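PDB 5EDL: putative HMP/thiamine permease protein YkoE from Bacillus subtilis, which serves as the thiamine-binding, membrane-embedded S component of an energy-coupling factor transporter that probably imports thiamine and/or other hydroxymethylpyrimidine compounds. Local coordinates for residues I9-S14 / E68-L73; I49-A54 / G62-S67; A55-K60 / M178-E183. One frame throughout, in Å; residues are numbered along the deposited sequence.

Contact 1 of 3, residues I9-S14 / E68-L73; sequences IMSVIS and EIIAAL
S14 and I70 meet at the tightest point between residues 9-14 and 68-73, on helix 4-35 and helix 63-77, whose axes approach to 8.6 Å in this region and cross at -41°. S14 CB presses on I70 CG2 at 3.4 Å, closer than two carbons usually come, while S14 OG lies 3.8 Å from I70 CB, where the side chain forks. The isoleucine presents that methyl because its CG1 stands anti to the carbonyl carbon (chi1 -65°), which sends CG2 anti to the backbone N and out over the serine. One residue further on, A71 brings its backbone against the end of the S14 peptide: A71 CA lies 3.5 Å from S14 O, a CA-H...O contact. A71 CB is 4.2 Å from S14 CB. Small side chains at S14 and A71 go with this close backbone approach.

Packing is slacker toward the partly exposed side. There the other branch of I70 is stretched out and spans the S11 and M10 side chains, its CD1 ending 3.9 Å from S11 OG and 4.3 Å from M10 CE. M10 is buried and also packs on V66 and S67, whereas S11 and I70 remain partly exposed.

Both serine hydroxyls have polar partners that are not on 68-73. S11 OG bonds to I7 O, one turn back in its own helix, and the S14 hydroxyl has both M10 O and S67 O within bonding distance. E68, on a different face of helix 63-77, touches the bound thiamine and is held by Y21 and Q93. The chemistry therefore implies adhesion by close van der Waals fit and a weak CA-H...O contact, with the serines acting toward 68-73 mainly as small residues.

Contact 2 of 3, residues I49-A54 / G62-S67; sequences IVSVIA and GAALVS
S51, A54, A63, A64 and S67 form the small-residue interface of a helical hairpin, in which helix 49-58 turns back through a short connection into helix 63-77. Such residues allow close approach: the local axes pass 7.5 Å apart at an angle of 135°, and the CA atoms of S51 and A64 are separated by just 3.9 Å.

The polar link between the two segments is the hydroxyl of S51, which donates to A64 O at 2.7 Å. It reaches the carbonyl at a C=O...O angle of 130° and stands tilted out of the carbonyl plane. This bond satisfies the buried hydroxyl and ties one helix to the backbone of the other.

S67 solves the same problem within its own helix. With OG set between the backbone N and the carbonyl carbon (chi1 64°), the hydroxyl folds back to donate to A63 O at 2.7 Å, an oxygen that also accepts from S67 N. Held in this way, the serine wedges between V50 and A54, one turn apart on the facing helix. Its CB lies 3.4 Å from V50 CG1 and 3.5 Å from A54 CB, both tight for carbon pairs, and its OG is 3.7 Å from S51 CA. Beyond it, A54 CB meets A63 CB at 4.2 Å.

G62, at the N-cap position, adopts a positive phi at which a CB would collide with the preceding carbonyl oxygen. Its N-H and that of L65 are taken by the carboxylate of E98, from helix 85-103, whose A97 and F101 pack on S51 and A64 respectively. Helix 4-35 brings F17 against V50 and I53, and helix 140-170 covers I49 and I53, so this interface lies buried, with three other helices packed around the hairpin.

Contact 3 of 3, residues A55-K60 / M178-E183; sequences AYMIRK and MALGKE
R59 and E183 reach each other through extended chains: the arginine, with CG anti to its carbonyl carbon (chi1 -59°), runs straight from CG to NE, and the glutamate, with CG anti to its own N (chi1 175°), is extended beyond CG. E183 OE1 arrives at the guanidinium edge within reach of both terminal nitrogens, 2.5 Å from R59 NH2, in a salt bridge whose two hydrogen bonds are bent and weak. The two charged planes are turned 51° apart. R59 NE donates to Y56 O at 2.8 Å, a second hold that helps fix the turn of the guanidinium, and a water joins Y56 OH to E183 OE2. A leucine in place of R59 would probably leave the E183 carboxylate without its charged mate and Y56 O without this donor.

Beside the salt bridge, the end of helix 49-58 meets the start of helix 179-192. L180 N donates to M57 O at 3.1 Å, and a second water links I58 O to A179 N. This pairing of terminal carbonyls with initial N-H groups is probably favourable for both helix ends. A179 CB packs against R59 CD at 3.7 Å, and L180 CD1 lies 3.7 Å from Y56 CE2.

Helix 140-170 flanks the junction through S166, which touches Y56 and L180, and D167, bonded to Y56 OH; helix 4-35 supplies I9 and M10 to M57, I58 and M178.

Contacts 1 and 2, centred 8 Å apart, share helix 63-77, which is gripped by helix 4-35 and by helix 49-58. They join directly where S14 OG lies 2.9 Å from S67 O, a probable hydrogen bond, and where E68 CB packs 3.3 Å from S51 OG. Contact 3 continues along helix 49-58, its centre 12 Å from that of contact 2 and 16 Å from that of contact 1; M10 CB meets I58 CD1 at 3.8 Å. Contact 1 is tied most directly to the thiamine pocket through E68, with the A71 side chain about 6 Å from the vitamin. The V50 side chain of contact 2 is about 8 Å from it.

Contact 1 of 3, residues I9-S14 / E68-L73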
# COMPACT_ATOMS: atom_id res chain seq x y z
N ILE A 9 8.03 12.10 -7.54
CA ILE A 9 8.29 11.49 -6.24
C ILE A 9 7.49 10.19 -6.06
O ILE A 9 7.96 9.23 -5.44
CB ILE A 9 7.96 12.43 -5.06
CG1 ILE A 9 8.21 11.72 -3.74
CG2 ILE A 9 6.51 12.85 -5.10
CD1 ILE A 9 7.69 12.47 -2.55
N MET A 10 6.28 10.18 -6.61
CA MET A 10 5.45 9.00 -6.55
C MET A 10 6.14 7.83 -7.26
O MET A 10 6.15 6.71 -6.78
CB MET A 10 4.07 9.25 -7.15
CG MET A 10 3.21 8.00 -7.10
SD MET A 10 1.60 8.12 -7.89
CE MET A 10 2.02 8.69 -9.53
N SER A 11 6.76 8.13 -8.40
CA SER A 11 7.47 7.12 -9.17
C SER A 11 8.69 6.57 -8.44
O SER A 11 8.92 5.36 -8.44
CB SER A 11 7.90 7.69 -10.52
OG SER A 11 6.78 8.03 -11.31
N VAL A 12 9.48 7.44 -7.82
CA VAL A 12 10.65 6.96 -7.11
C VAL A 12 10.25 6.03 -5.98
O VAL A 12 10.87 4.98 -5.79
CB VAL A 12 11.52 8.12 -6.56
CG1 VAL A 12 11.85 9.10 -7.67
CG2 VAL A 12 10.84 8.81 -5.40
N ILE A 13 9.20 6.38 -5.24
CA ILE A 13 8.70 5.53 -4.16
C ILE A 13 8.23 4.17 -4.70
O ILE A 13 8.49 3.13 -4.09
CB ILE A 13 7.55 6.20 -3.39
CG1 ILE A 13 8.06 7.45 -2.67
CG2 ILE A 13 6.93 5.23 -2.39
CD1 ILE A 13 9.10 7.16 -1.61
N SER A 14 7.54 4.18 -5.84
CA SER A 14 7.03 2.95 -6.46
C SER A 14 8.16 2.02 -6.84
O SER A 14 8.09 0.80 -6.65
CB SER A 14 6.20 3.27 -7.70
OG SER A 14 5.04 3.99 -7.35
N GLU A 68 0.71 1.99 -7.06
CA GLU A 68 0.72 0.53 -6.98
C GLU A 68 0.94 -0.11 -8.36
O GLU A 68 1.63 -1.12 -8.48
CB GLU A 68 -0.59 0.02 -6.34
CG GLU A 68 -0.71 -1.51 -6.13
CD GLU A 68 0.13 -2.06 -4.98
OE1 GLU A 68 0.90 -1.30 -4.35
OE2 GLU A 68 0.05 -3.28 -4.72
N ILE A 69 0.33 0.47 -9.39
CA ILE A 69 0.55 0.00 -10.76
C ILE A 69 2.03 0.10 -11.13
O ILE A 69 2.62 -0.87 -11.63
CB ILE A 69 -0.30 0.79 -11.77
CG1 ILE A 69 -1.78 0.43 -11.60
CG2 ILE A 69 0.17 0.52 -13.23
CD1 ILE A 69 -2.71 1.33 -12.36
N ILE A 70 2.64 1.25 -10.87
CA ILE A 70 4.06 1.43 -11.18
C ILE A 70 4.94 0.45 -10.39
O ILE A 70 5.86 -0.16 -10.96
CB ILE A 70 4.51 2.87 -10.90
CG1 ILE A 70 3.79 3.85 -11.83
CG2 ILE A 70 6.02 2.99 -11.05
CD1 ILE A 70 3.92 5.32 -11.40
N ALA A 71 4.66 0.30 -9.10
CA ALA A 71 5.40 -0.64 -8.28
C ALA A 71 5.28 -2.08 -8.83
O ALA A 71 6.26 -2.81 -8.89
CB ALA A 71 4.92 -0.59 -6.81
N ALA A 72 4.07 -2.48 -9.23
CA ALA A 72 3.84 -3.82 -9.78
C ALA A 72 4.55 -4.02 -11.12
O ALA A 72 5.11 -5.09 -11.40
CB ALA A 72 2.35 -4.09 -9.94
N LEU A 73 4.50 -2.99 -11.96
CA LEU A 73 5.18 -3.01 -13.25
C LEU A 73 6.66 -3.26 -13.05
O LEU A 73 7.26 -4.12 -13.70
CB LEU A 73 4.96 -1.68 -14.01
CG LEU A 73 5.93 -1.34 -15.14
CD1 LEU A 73 5.89 -2.43 -16.23
CD2 LEU A 73 5.64 0.04 -15.75

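Contact 2 of 3, residues I49-A54 / G62-S67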
# COMPACT_ATOMS: atom_id res chain seq x y z
N ILE A 49 1.59 -1.48 0.56
CA ILE A 49 2.07 -0.32 1.32
C ILE A 49 2.30 0.92 0.44
O ILE A 49 2.06 2.03 0.88
CB ILE A 49 3.38 -0.65 2.10
CG1 ILE A 49 3.66 0.45 3.13
CG2 ILE A 49 4.55 -0.84 1.14
CD1 ILE A 49 4.71 0.08 4.15
N VAL A 50 2.70 0.71 -0.82
CA VAL A 50 2.94 1.81 -1.74
C VAL A 50 1.68 2.67 -1.90
O VAL A 50 1.77 3.89 -1.94
CB VAL A 50 3.41 1.29 -3.12
CG1 VAL A 50 3.26 2.35 -4.20
CG2 VAL A 50 4.84 0.81 -3.04
N SER A 51 0.52 2.04 -1.96
CA SER A 51 -0.73 2.78 -2.14
C SER A 51 -0.96 3.73 -0.99
O SER A 51 -1.36 4.87 -1.19
CB SER A 51 -1.92 1.83 -2.28
OG SER A 51 -1.92 1.22 -3.55
N VAL A 52 -0.72 3.26 0.22
CA VAL A 52 -0.98 4.06 1.40
C VAL A 52 0.03 5.21 1.48
O VAL A 52 -0.34 6.34 1.76
CB VAL A 52 -0.93 3.19 2.68
CG1 VAL A 52 -0.85 4.07 3.94
CG2 VAL A 52 -2.15 2.28 2.74
N ILE A 53 1.30 4.91 1.20
CA ILE A 53 2.38 5.90 1.25
C ILE A 53 2.10 7.04 0.27
O ILE A 53 2.07 8.20 0.67
CB ILE A 53 3.76 5.24 0.94
CG1 ILE A 53 4.13 4.25 2.07
CG2 ILE A 53 4.85 6.31 0.70
CD1 ILE A 53 5.39 3.42 1.82
N ALA A 54 1.86 6.70 -0.99
CA ALA A 54 1.64 7.72 -2.01
C ALA A 54 0.42 8.59 -1.69
O ALA A 54 0.48 9.79 -1.84
CB ALA A 54 1.48 7.09 -3.38
N GLY A 62 -6.03 9.37 -7.33
CA GLY A 62 -5.25 8.51 -8.20
C GLY A 62 -3.91 8.07 -7.63
O GLY A 62 -3.26 7.21 -8.21
N ALA A 63 -3.50 8.65 -6.50
CA ALA A 63 -2.19 8.31 -5.92
C ALA A 63 -2.08 6.83 -5.57
O ALA A 63 -1.09 6.18 -5.89
CB ALA A 63 -1.91 9.16 -4.68
N ALA A 64 -3.11 6.31 -4.91
CA ALA A 64 -3.08 4.94 -4.41
C ALA A 64 -3.06 3.98 -5.59
O ALA A 64 -2.37 2.98 -5.56
CB ALA A 64 -4.28 4.65 -3.52
N LEU A 65 -3.82 4.31 -6.63
CA LEU A 65 -3.97 3.43 -7.78
C LEU A 65 -2.71 3.41 -8.63
O LEU A 65 -2.17 2.35 -8.92
CB LEU A 65 -5.17 3.85 -8.64
CG LEU A 65 -5.29 3.15 -10.00
CD1 LEU A 65 -5.38 1.63 -9.79
CD2 LEU A 65 -6.52 3.67 -10.75
N VAL A 66 -2.24 4.59 -9.01
CA VAL A 66 -1.12 4.69 -9.93
C VAL A 66 0.20 4.25 -9.31
O VAL A 66 0.97 3.55 -9.94
CB VAL A 66 -0.96 6.12 -10.49
CG1 VAL A 66 0.24 6.16 -11.44
CG2 VAL A 66 -2.22 6.55 -11.22
N SER A 67 0.45 4.65 -8.07
CA SER A 67 1.68 4.23 -7.40
C SER A 67 1.80 2.69 -7.36
O SER A 67 2.88 2.15 -7.59
CB SER A 67 1.74 4.81 -5.99
OG SER A 67 0.69 4.28 -5.19

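Contact 3 of 3, residues A55-K60 / M178-E183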
# COMPACT_ATOMS: atom_id res chain seq x y z
N ALA A 55 -0.67 7.97 -1.24
CA ALA A 55 -1.90 8.71 -0.95
C ALA A 55 -1.70 9.63 0.26
O ALA A 55 -2.04 10.80 0.23
CB ALA A 55 -3.07 7.77 -0.71
N TYR A 56 -1.16 9.06 1.33
CA TYR A 56 -0.95 9.80 2.57
C TYR A 56 0.04 10.96 2.36
O TYR A 56 -0.14 12.05 2.92
CB TYR A 56 -0.48 8.83 3.67
CG TYR A 56 -0.20 9.42 5.04
CD1 TYR A 56 -1.21 9.93 5.83
CD2 TYR A 56 1.09 9.41 5.54
CE1 TYR A 56 -0.94 10.45 7.10
CE2 TYR A 56 1.37 9.91 6.79
CZ TYR A 56 0.37 10.44 7.56
OH TYR A 56 0.69 10.92 8.80
N MET A 57 1.05 10.75 1.53
CA MET A 57 2.04 11.80 1.25
C MET A 57 1.49 12.89 0.35
O MET A 57 1.67 14.07 0.63
CB MET A 57 3.30 11.23 0.59
CG MET A 57 4.23 10.44 1.50
SD MET A 57 5.72 9.98 0.58
CE MET A 57 5.64 11.19 -0.75
N ILE A 58 0.82 12.50 -0.73
CA ILE A 58 0.49 13.42 -1.81
C ILE A 58 -0.93 13.95 -1.70
O ILE A 58 -1.19 15.12 -1.96
CB ILE A 58 0.71 12.75 -3.18
CG1 ILE A 58 2.19 12.43 -3.36
CG2 ILE A 58 0.17 13.64 -4.30
CD1 ILE A 58 2.50 11.57 -4.58
N ARG A 59 -1.84 13.07 -1.30
CA ARG A 59 -3.21 13.43 -0.94
C ARG A 59 -4.00 13.99 -2.12
O ARG A 59 -4.75 14.94 -1.98
CB ARG A 59 -3.20 14.42 0.24
CG ARG A 59 -2.49 13.84 1.47
CD ARG A 59 -2.67 14.63 2.76
NE ARG A 59 -2.07 13.89 3.86
CZ ARG A 59 -2.06 14.26 5.13
NH1 ARG A 59 -2.61 15.41 5.50
NH2 ARG A 59 -1.48 13.48 6.04
N LYS A 60 -3.82 13.38 -3.29
CA LYS A 60 -4.56 13.76 -4.48
C LYS A 60 -5.10 12.50 -5.16
O LYS A 60 -4.57 11.41 -4.96
CB LYS A 60 -3.67 14.58 -5.42
CG LYS A 60 -3.17 15.88 -4.79
CD LYS A 60 -2.39 16.74 -5.74
CE LYS A 60 -2.02 18.08 -5.07
NZ LYS A 60 -1.09 18.89 -5.89
N MET A 178 5.38 18.36 -0.43
CA MET A 178 4.15 17.55 -0.47
C MET A 178 3.14 17.94 0.60
O MET A 178 3.48 18.58 1.59
CB MET A 178 4.48 16.07 -0.31
CG MET A 178 5.65 15.55 -1.16
SD MET A 178 5.21 15.17 -2.86
CE MET A 178 5.39 16.78 -3.62
N ALA A 179 1.89 17.51 0.42
CA ALA A 179 0.85 17.72 1.41
C ALA A 179 1.27 17.25 2.82
O ALA A 179 1.03 17.96 3.79
CB ALA A 179 -0.44 17.03 0.98
N LEU A 180 1.88 16.08 2.93
CA LEU A 180 2.28 15.58 4.25
C LEU A 180 3.35 16.47 4.89
O LEU A 180 3.33 16.72 6.10
CB LEU A 180 2.79 14.13 4.18
CG LEU A 180 3.31 13.55 5.49
CD1 LEU A 180 2.22 13.49 6.56
CD2 LEU A 180 3.89 12.14 5.27
N GLY A 181 4.29 16.94 4.07
CA GLY A 181 5.28 17.90 4.53
C GLY A 181 4.67 19.21 4.98
O GLY A 181 5.08 19.79 5.98
N LYS A 182 3.68 19.70 4.24
CA LYS A 182 2.95 20.90 4.62
C LYS A 182 2.24 20.71 5.96
O LYS A 182 2.20 21.62 6.79
CB LYS A 182 1.94 21.29 3.54
CG LYS A 182 2.57 21.75 2.23
CD LYS A 182 1.51 22.34 1.30
CE LYS A 182 2.12 22.86 0.00
NZ LYS A 182 2.49 21.75 -0.92
N GLU A 183 1.68 19.51 6.16
CA GLU A 183 1.02 19.19 7.42
C GLU A 183 2.00 19.25 8.58
O GLU A 183 1.70 19.84 9.62
CB GLU A 183 0.36 17.80 7.36
CG GLU A 183 -0.23 17.37 8.71
CD GLU A 183 -0.77 15.94 8.72
OE1 GLU A 183 -0.87 15.32 7.64
OE2 GLU A 183 -1.10 15.43 9.81
O HOH W 1 -0.69 12.81 9.80
O HOH W 2 0.72 16.92 -2.08